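Local coordinates for probable oxidoreductase (Mycobacterium abscessus, PDB 4EYE), which probably catalyses nicotinamide-dependent oxidation and reduction, as a quinone oxidoreductase-like member of the medium-chain dehydrogenase family, at residues A226-V231 with R245-E250; M147-A152 with I279-G284; A142-M147 with A176-K181. One frame throughout, in Å; residues are numbered along the deposited sequence.

Interaction 1: residues A226-V231 with R245-E250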
loop_
_atom_site.group_PDB
_atom_site.type_symbol
_atom_site.label_atom_id
_atom_site.label_comp_id
_atom_site.label_asym_id
_atom_site.label_seq_id
_atom_site.Cartn_x
_atom_site.Cartn_y
_atom_site.Cartn_z
ATOM N N ALA A 226 20.298 -21.981 6.000
ATOM C CA ALA A 226 21.113 -20.791 5.631
ATOM C C ALA A 226 20.458 -19.485 6.054
ATOM O O ALA A 226 21.128 -18.448 6.199
ATOM C CB ALA A 226 21.345 -20.766 4.135
ATOM N N GLY A 227 19.141 -19.520 6.245
ATOM C CA GLY A 227 18.412 -18.305 6.582
ATOM C C GLY A 227 17.964 -17.535 5.349
ATOM O O GLY A 227 18.306 -17.877 4.213
ATOM N N VAL A 228 17.183 -16.484 5.555
ATOM C CA VAL A 228 16.733 -15.704 4.401
ATOM C C VAL A 228 17.649 -14.533 4.169
ATOM O O VAL A 228 18.289 -14.049 5.091
ATOM C CB VAL A 228 15.288 -15.223 4.553
ATOM C CG1 VAL A 228 14.389 -16.443 4.695
ATOM C CG2 VAL A 228 15.155 -14.281 5.748
ATOM N N ASP A 229 17.663 -14.041 2.942
ATOM C CA ASP A 229 18.497 -12.892 2.599
ATOM C C ASP A 229 17.899 -11.583 3.022
ATOM O O ASP A 229 18.625 -10.635 3.317
ATOM C CB ASP A 229 18.716 -12.876 1.117
ATOM C CG ASP A 229 19.407 -14.130 0.650
ATOM O OD1 ASP A 229 20.540 -14.357 1.117
ATOM O OD2 ASP A 229 18.835 -14.842 -0.179
ATOM N N MET A 230 16.574 -11.551 3.050
ATOM C CA MET A 230 15.822 -10.358 3.352
ATOM C C MET A 230 14.529 -10.687 4.048
ATOM O O MET A 230 13.864 -11.670 3.733
ATOM C CB MET A 230 15.509 -9.593 2.050
ATOM C CG MET A 230 14.765 -8.269 2.266
ATOM S SD MET A 230 14.497 -7.430 0.680
ATOM C CE MET A 230 16.200 -7.104 0.207
ATOM N N VAL A 231 14.158 -9.835 4.990
ATOM C CA VAL A 231 12.894 -9.947 5.662
ATOM C C VAL A 231 12.143 -8.648 5.407
ATOM O O VAL A 231 12.719 -7.560 5.535
ATOM C CB VAL A 231 13.069 -10.193 7.188
ATOM C CG1 VAL A 231 11.752 -9.978 7.912
ATOM C CG2 VAL A 231 13.665 -11.567 7.478
ATOM N N ARG A 245 16.213 -13.635 13.829
ATOM C CA ARG A 245 16.753 -14.999 13.891
ATOM C C ARG A 245 16.698 -15.760 12.580
ATOM O O ARG A 245 17.426 -16.742 12.394
ATOM C CB ARG A 245 16.026 -15.846 14.972
ATOM C CG ARG A 245 16.710 -15.850 16.340
ATOM C CD ARG A 245 15.815 -16.343 17.486
ATOM N NE ARG A 245 15.552 -17.777 17.459
ATOM C CZ ARG A 245 14.355 -18.341 17.279
ATOM N NH1 ARG A 245 14.252 -19.670 17.286
ATOM N NH2 ARG A 245 13.252 -17.605 17.111
ATOM N N THR A 246 15.816 -15.352 11.667
ATOM C CA THR A 246 15.722 -16.075 10.394
ATOM C C THR A 246 16.783 -15.607 9.376
ATOM O O THR A 246 16.891 -16.171 8.295
ATOM C CB THR A 246 14.297 -15.945 9.777
ATOM O OG1 THR A 246 14.089 -14.608 9.330
ATOM C CG2 THR A 246 13.197 -16.331 10.806
ATOM N N LEU A 247 17.551 -14.578 9.710
ATOM C CA LEU A 247 18.386 -13.906 8.697
ATOM C C LEU A 247 19.680 -14.643 8.411
ATOM O O LEU A 247 20.332 -15.149 9.330
ATOM C CB LEU A 247 18.726 -12.492 9.132
ATOM C CG LEU A 247 17.614 -11.473 8.982
ATOM C CD1 LEU A 247 18.027 -10.218 9.752
ATOM C CD2 LEU A 247 17.343 -11.182 7.509
ATOM N N ALA A 248 20.043 -14.699 7.132
ATOM C CA ALA A 248 21.347 -15.212 6.726
ATOM C C ALA A 248 22.404 -14.226 7.145
ATOM O O ALA A 248 22.104 -13.075 7.536
ATOM C CB ALA A 248 21.400 -15.403 5.222
ATOM N N SER A 249 23.651 -14.667 7.014
ATOM C CA SER A 249 24.777 -13.756 7.076
ATOM C C SER A 249 24.595 -12.640 6.060
ATOM O O SER A 249 24.271 -12.893 4.925
ATOM C CB SER A 249 26.099 -14.492 6.794
ATOM O OG SER A 249 27.140 -13.545 6.587
ATOM N N GLU A 250 24.830 -11.408 6.496
ATOM C CA GLU A 250 24.680 -10.229 5.682
ATOM C C GLU A 250 23.235 -10.040 5.181
ATOM O O GLU A 250 23.010 -9.280 4.256
ATOM C CB GLU A 250 25.673 -10.204 4.527
ATOM C CG GLU A 250 27.137 -10.303 4.953
ATOM C CD GLU A 250 28.058 -10.273 3.744
ATOM O OE1 GLU A 250 28.274 -11.318 3.129
ATOM O OE2 GLU A 250 28.577 -9.211 3.397
HETATM O O HOH W 1 23.873 -17.238 6.273
#
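Two backbone hydrogen bonds tie Val228 to the residues on either side of Leu247. Val228 N donates to Thr246 O at 2.8 Å, and Val228 O accepts from Ala248 N, also at 2.8 Å. This is a single parallel bridge between Val228 and Leu247. A water adds a third polar link, accepting from Ser249 N at 2.7 Å and donating to Ala226 O. Ala226 O also receives Ala248 CA in a C-H...O contact of 3.3 Å. Gly227 CA packs 3.1 Å from Thr246 O, a close approach of the backbones allowed by the absence of a side chain at Gly227. The apolar part lies farther along, where Val231 CG2 meets Leu247 CD2 at 3.7 Å, the two side chains crossing at about a right angle. Val228 CG2 and Val231 CG2 both flank Thr246 OG1, which is set between its own backbone N and carbonyl carbon (chi1 70°) and hydrogen-bonded to Ala243 O in the preceding helix. On the other edge of strand 228-233, Asp229 OD2 binds Thr162 N. With helix 240-245 between parallel strands 228-233 and 251-255, the contact lies within a beta-alpha-beta crossover of the Rossmann-type sheet. After a corner at Ser249 and Glu250 the chain pairs again through Arg252, with Asp229 and Val231. The main chain thus sets the register, and between the two segments polar bonding around Ala226 and Val228 gives way to aliphatic packing at Val231.

Interaction 2: residues M147-A152 with I279-G284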
loop_
_atom_site.group_PDB
_atom_site.type_symbol
_atom_site.label_atom_id
_atom_site.label_comp_id
_atom_site.label_asym_id
_atom_site.label_seq_id
_atom_site.Cartn_x
_atom_site.Cartn_y
_atom_site.Cartn_z
ATOM N N MET A 147 6.832 -0.718 -1.756
ATOM C CA MET A 147 7.576 -1.959 -1.843
ATOM C C MET A 147 8.568 -1.983 -3.010
ATOM O O MET A 147 9.647 -2.529 -2.840
ATOM C CB MET A 147 6.664 -3.200 -1.792
ATOM C CG MET A 147 6.043 -3.489 -0.399
ATOM S SD MET A 147 7.268 -3.504 0.969
ATOM C CE MET A 147 8.503 -4.635 0.327
ATOM N N TYR A 148 8.277 -1.296 -4.122
ATOM C CA TYR A 148 9.271 -1.142 -5.202
ATOM C C TYR A 148 10.492 -0.390 -4.656
ATOM O O TYR A 148 11.629 -0.843 -4.800
ATOM C CB TYR A 148 8.733 -0.414 -6.431
ATOM C CG TYR A 148 9.644 -0.586 -7.623
ATOM C CD1 TYR A 148 9.428 -1.616 -8.534
ATOM C CD2 TYR A 148 10.729 0.234 -7.810
ATOM C CE1 TYR A 148 10.270 -1.826 -9.606
ATOM C CE2 TYR A 148 11.597 0.035 -8.878
ATOM C CZ TYR A 148 11.328 -0.998 -9.787
ATOM O OH TYR A 148 12.165 -1.195 -10.838
ATOM N N PHE A 149 10.239 0.767 -4.065
ATOM C CA PHE A 149 11.260 1.526 -3.360
ATOM C C PHE A 149 12.027 0.708 -2.319
ATOM O O PHE A 149 13.245 0.729 -2.315
ATOM C CB PHE A 149 10.589 2.717 -2.688
ATOM C CG PHE A 149 11.447 3.433 -1.685
ATOM C CD1 PHE A 149 12.548 4.202 -2.097
ATOM C CD2 PHE A 149 11.107 3.425 -0.353
ATOM C CE1 PHE A 149 13.295 4.919 -1.177
ATOM C CE2 PHE A 149 11.870 4.138 0.585
ATOM C CZ PHE A 149 12.951 4.887 0.170
ATOM N N ALA A 150 11.312 -0.011 -1.451
ATOM C CA ALA A 150 11.953 -0.841 -0.423
ATOM C C ALA A 150 12.916 -1.837 -1.028
ATOM O O ALA A 150 14.037 -2.041 -0.526
ATOM C CB ALA A 150 10.905 -1.628 0.416
ATOM N N TYR A 151 12.451 -2.517 -2.061
ATOM C CA TYR A 151 13.279 -3.526 -2.730
ATOM C C TYR A 151 14.395 -2.962 -3.608
ATOM O O TYR A 151 15.589 -3.351 -3.489
ATOM C CB TYR A 151 12.390 -4.414 -3.582
ATOM C CG TYR A 151 11.564 -5.420 -2.821
ATOM C CD1 TYR A 151 12.023 -6.014 -1.668
ATOM C CD2 TYR A 151 10.317 -5.819 -3.308
ATOM C CE1 TYR A 151 11.271 -6.988 -1.012
ATOM C CE2 TYR A 151 9.558 -6.748 -2.646
ATOM C CZ TYR A 151 10.012 -7.345 -1.521
ATOM O OH TYR A 151 9.221 -8.336 -0.926
ATOM N N ALA A 152 14.054 -2.011 -4.453
ATOM C CA ALA A 152 15.003 -1.531 -5.452
ATOM C C ALA A 152 16.010 -0.578 -4.852
ATOM O O ALA A 152 17.189 -0.673 -5.169
ATOM C CB ALA A 152 14.267 -0.870 -6.582
ATOM N N ILE A 279 17.117 -2.025 8.037
ATOM C CA ILE A 279 17.017 -1.048 6.950
ATOM C C ILE A 279 15.702 -0.278 7.105
ATOM O O ILE A 279 14.603 -0.823 6.959
ATOM C CB ILE A 279 17.130 -1.750 5.588
ATOM C CG1 ILE A 279 18.510 -2.427 5.487
ATOM C CG2 ILE A 279 16.912 -0.765 4.428
ATOM C CD1 ILE A 279 18.621 -3.318 4.287
ATOM N N GLY A 280 15.823 0.994 7.460
ATOM C CA GLY A 280 14.654 1.845 7.616
ATOM C C GLY A 280 14.100 2.131 6.242
ATOM O O GLY A 280 14.854 2.370 5.319
ATOM N N VAL A 281 12.784 2.049 6.128
ATOM C CA VAL A 281 12.061 2.309 4.906
ATOM C C VAL A 281 10.984 3.343 5.249
ATOM O O VAL A 281 10.047 3.044 5.975
ATOM C CB VAL A 281 11.391 1.033 4.346
ATOM C CG1 VAL A 281 10.621 1.352 3.055
ATOM C CG2 VAL A 281 12.415 -0.099 4.114
ATOM N N ALA A 282 11.119 4.552 4.721
ATOM C CA ALA A 282 10.162 5.639 4.963
ATOM C C ALA A 282 9.952 6.310 3.616
ATOM O O ALA A 282 10.658 7.229 3.270
ATOM C CB ALA A 282 10.711 6.656 6.009
ATOM N N TRP A 283 8.976 5.801 2.857
ATOM C CA TRP A 283 8.793 6.161 1.446
ATOM C C TRP A 283 8.345 7.591 1.297
ATOM O O TRP A 283 8.925 8.368 0.500
ATOM C CB TRP A 283 7.790 5.196 0.853
ATOM C CG TRP A 283 7.295 5.467 -0.526
ATOM C CD1 TRP A 283 5.981 5.404 -0.970
ATOM C CD2 TRP A 283 8.088 5.828 -1.704
ATOM N NE1 TRP A 283 5.915 5.701 -2.289
ATOM C CE2 TRP A 283 7.143 5.987 -2.786
ATOM C CE3 TRP A 283 9.433 6.101 -1.934
ATOM C CZ2 TRP A 283 7.545 6.329 -4.066
ATOM C CZ3 TRP A 283 9.832 6.469 -3.221
ATOM C CH2 TRP A 283 8.922 6.548 -4.265
ATOM N N GLY A 284 7.292 7.941 2.053
ATOM C CA GLY A 284 6.743 9.328 2.069
ATOM C C GLY A 284 7.846 10.343 2.299
ATOM O O GLY A 284 8.024 11.289 1.537
#
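No hydrogen bond joins Phe149 to Trp283 or Val281, and the shortest polar bond here is helical, from Ala152 N to Tyr148 O at 2.7 Å. Across the contact the side-chain contacts are aromatic and aliphatic. Trp283 CE3 lies over one face of the Phe149 ring, displaced toward the rim, and comes within 3.4 Å of Phe149 CG. The planes are inclined by 35°, with the phenyl centroid 4.8 Å from that of the six-membered indole ring. Phe149 CB in turn sits over the indole face, a CH-pi contact 4.1 Å from the same indole centroid. Both side chains extend with CG opposite the backbone N (chi1 168° in Phe149, 172° in Trp283), which brings the two rings together between the backbones. Farther out on the phenyl ring, Phe149 CE2 packs on Trp283 CA and touches Val281 CG1 at 3.9 Å, and that methyl also reaches Ala150 CB. Trp283 NE1 makes a weak hydrogen bond to a bound methylpentanediol, probably from the crystallisation liquor. Ala282 occupies the N-cap position of helix 283-289, so the second segment is the passage from the outermost strand, 277-280, into that helix. Phe286, one turn on, presents another ring to Phe149; Leu254 of strand 251-255 backs both Ala150 and Val281, and Arg154, later in helix 143-154, binds Gly280 O.

Interaction 3: residues A142-M147 with A176-K181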
loop_
_atom_site.group_PDB
_atom_site.type_symbol
_atom_site.label_atom_id
_atom_site.label_comp_id
_atom_site.label_asym_id
_atom_site.label_seq_id
_atom_site.Cartn_x
_atom_site.Cartn_y
_atom_site.Cartn_z
ATOM N N ALA A 142 -0.145 3.368 -2.768
ATOM C CA ALA A 142 0.681 3.354 -1.547
ATOM C C ALA A 142 1.492 2.069 -1.478
ATOM O O ALA A 142 2.744 2.140 -1.360
ATOM C CB ALA A 142 -0.141 3.537 -0.278
ATOM N N ASN A 143 0.834 0.923 -1.600
ATOM C CA ASN A 143 1.515 -0.314 -1.281
ATOM C C ASN A 143 2.642 -0.759 -2.246
ATOM O O ASN A 143 3.700 -1.229 -1.798
ATOM C CB ASN A 143 0.536 -1.483 -1.043
ATOM C CG ASN A 143 -0.459 -1.212 0.107
ATOM O OD1 ASN A 143 -0.218 -0.350 0.933
ATOM N ND2 ASN A 143 -1.594 -1.956 0.136
ATOM N N TYR A 144 2.423 -0.598 -3.544
ATOM C CA TYR A 144 3.370 -1.096 -4.552
ATOM C C TYR A 144 4.538 -0.160 -4.743
ATOM O O TYR A 144 5.683 -0.641 -4.929
ATOM C CB TYR A 144 2.643 -1.494 -5.874
ATOM C CG TYR A 144 1.807 -2.776 -5.698
ATOM C CD1 TYR A 144 0.642 -2.791 -4.913
ATOM C CD2 TYR A 144 2.211 -3.979 -6.258
ATOM C CE1 TYR A 144 -0.105 -3.926 -4.738
ATOM C CE2 TYR A 144 1.480 -5.141 -6.065
ATOM C CZ TYR A 144 0.306 -5.119 -5.331
ATOM O OH TYR A 144 -0.408 -6.307 -5.137
ATOM N N HIS A 145 4.299 1.157 -4.710
ATOM C CA HIS A 145 5.402 2.098 -4.800
ATOM C C HIS A 145 6.278 2.006 -3.593
ATOM O O HIS A 145 7.482 2.087 -3.718
ATOM C CB HIS A 145 4.918 3.562 -4.961
ATOM C CG HIS A 145 4.493 3.888 -6.333
ATOM N ND1 HIS A 145 5.309 4.480 -7.219
ATOM C CD2 HIS A 145 3.290 3.644 -7.006
ATOM C CE1 HIS A 145 4.670 4.591 -8.377
ATOM N NE2 HIS A 145 3.446 4.084 -8.242
ATOM N N THR A 146 5.682 1.814 -2.411
ATOM C CA THR A 146 6.447 1.613 -1.193
ATOM C C THR A 146 7.381 0.395 -1.294
ATOM O O THR A 146 8.561 0.486 -0.968
ATOM C CB THR A 146 5.530 1.443 0.031
ATOM O OG1 THR A 146 4.745 2.613 0.189
ATOM C CG2 THR A 146 6.335 1.211 1.301
ATOM N N MET A 147 6.832 -0.718 -1.756
ATOM C CA MET A 147 7.576 -1.959 -1.843
ATOM C C MET A 147 8.568 -1.983 -3.010
ATOM O O MET A 147 9.647 -2.529 -2.840
ATOM C CB MET A 147 6.664 -3.200 -1.792
ATOM C CG MET A 147 6.043 -3.489 -0.399
ATOM S SD MET A 147 7.268 -3.504 0.969
ATOM C CE MET A 147 8.503 -4.635 0.327
ATOM N N ALA A 176 4.454 -6.932 -1.372
ATOM C CA ALA A 176 5.837 -7.414 -1.071
ATOM C C ALA A 176 6.074 -8.783 -1.727
ATOM O O ALA A 176 7.137 -9.010 -2.319
ATOM C CB ALA A 176 6.035 -7.486 0.445
ATOM N N ILE A 177 5.034 -9.626 -1.741
ATOM C CA ILE A 177 5.098 -10.907 -2.424
ATOM C C ILE A 177 5.196 -10.731 -3.949
ATOM O O ILE A 177 6.078 -11.321 -4.591
ATOM C CB ILE A 177 3.860 -11.806 -2.142
ATOM C CG1 ILE A 177 3.797 -12.168 -0.651
ATOM C CG2 ILE A 177 3.935 -13.138 -2.932
ATOM C CD1 ILE A 177 2.499 -12.836 -0.258
ATOM N N GLN A 178 4.261 -9.982 -4.534
ATOM C CA GLN A 178 4.147 -9.971 -5.983
ATOM C C GLN A 178 5.353 -9.265 -6.586
ATOM O O GLN A 178 5.893 -9.715 -7.601
ATOM C CB GLN A 178 2.868 -9.260 -6.434
ATOM C CG GLN A 178 1.583 -9.984 -6.097
ATOM C CD GLN A 178 0.434 -9.403 -6.876
ATOM O OE1 GLN A 178 0.160 -8.180 -6.793
ATOM N NE2 GLN A 178 -0.206 -10.216 -7.674
ATOM N N ILE A 179 5.809 -8.196 -5.960
ATOM C CA ILE A 179 6.976 -7.512 -6.461
ATOM C C ILE A 179 8.271 -8.358 -6.338
ATOM O O ILE A 179 9.103 -8.346 -7.240
ATOM C CB ILE A 179 7.175 -6.134 -5.840
ATOM C CG1 ILE A 179 5.983 -5.227 -6.215
ATOM C CG2 ILE A 179 8.527 -5.535 -6.313
ATOM C CD1 ILE A 179 5.908 -3.886 -5.526
ATOM N N ALA A 180 8.447 -9.032 -5.217
ATOM C CA ALA A 180 9.616 -9.905 -5.020
ATOM C C ALA A 180 9.627 -11.019 -6.092
ATOM O O ALA A 180 10.667 -11.287 -6.715
ATOM C CB ALA A 180 9.601 -10.511 -3.615
ATOM N N LYS A 181 8.471 -11.623 -6.335
ATOM C CA LYS A 181 8.361 -12.688 -7.356
ATOM C C LYS A 181 8.657 -12.085 -8.715
ATOM O O LYS A 181 9.412 -12.646 -9.503
ATOM C CB LYS A 181 6.980 -13.347 -7.348
ATOM C CG LYS A 181 6.679 -14.207 -6.144
ATOM C CD LYS A 181 7.709 -15.303 -5.886
ATOM C CE LYS A 181 7.770 -16.376 -6.970
ATOM N NZ LYS A 181 9.048 -17.150 -6.794
#
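The phenol ring of Tyr144 and the amide of Gln178 meet with their planes 71° apart. Gln178 OE1 lies at the edge of the ring, in its plane, and accepts a short hydrogen bond of 2.6 Å from Tyr144 OH. The hydroxyl stands off the amide plane and meets the carbonyl at a bent angle. The other end of the amide, Gln178 NE2, donates to Arg310 O, so the group is held from both ends and its flip is settled. Ile179 CD1 approaches the ring obliquely, 3.8 Å from Tyr144 CD2, and touches Tyr144 O as well. Leu301 of helix 293-306 and the loop residues Met309, Pro311 and Pro312 also pack on the tyrosine. The two helices run in the same general sense at 51°, their axes 9.6 Å apart at the closest. Helix 171-182 follows strand 162-165 and the glycine-rich turn that in this family belongs to the Rossmann-type dinucleotide-binding domain; helix 143-154, which precedes that strand in the chain, packs across helix 171-182. Where Met147 comes nearest to Ala176, the packing is purely apolar. Met147 CB rests 3.9 Å from Ile179 CD1, so that this terminal methyl is shared with Tyr144. The thioether chain then folds back, bent at both chi2 and chi3, bringing Met147 CE to 3.8 Å from Ala176 CB. Within the first segment, Ala142 O is gripped twice by Thr146. Thr146 OG1 donates to Ala142 O at 2.6 Å and Thr146 N at 3.1 Å, reaching the oxygen from opposite faces of the carbonyl plane.

In the fold
Interactions 2 and 3 use successive turns of helix 143-154, one packing it on the exit from the last strand of the parallel sheet, the other on helix 171-182. Tyr151 joins them, its OH probably hydrogen-bonded to Ala176 O at 2.6 Å. The same ring touches Met230 of interaction 1, whose centre lies about 18 Å from that of interaction 2. Interactions 1 and 3 are buried, whereas interaction 2 is partly exposed. Chemistry follows place: backbone bonding at the beginning of an inner strand, far from the chain's centre, in 226-231 with 245-250, aromatic packing at 147-152 with 279-284, and a side-chain hydrogen bond among aliphatic groups near the chain's centre.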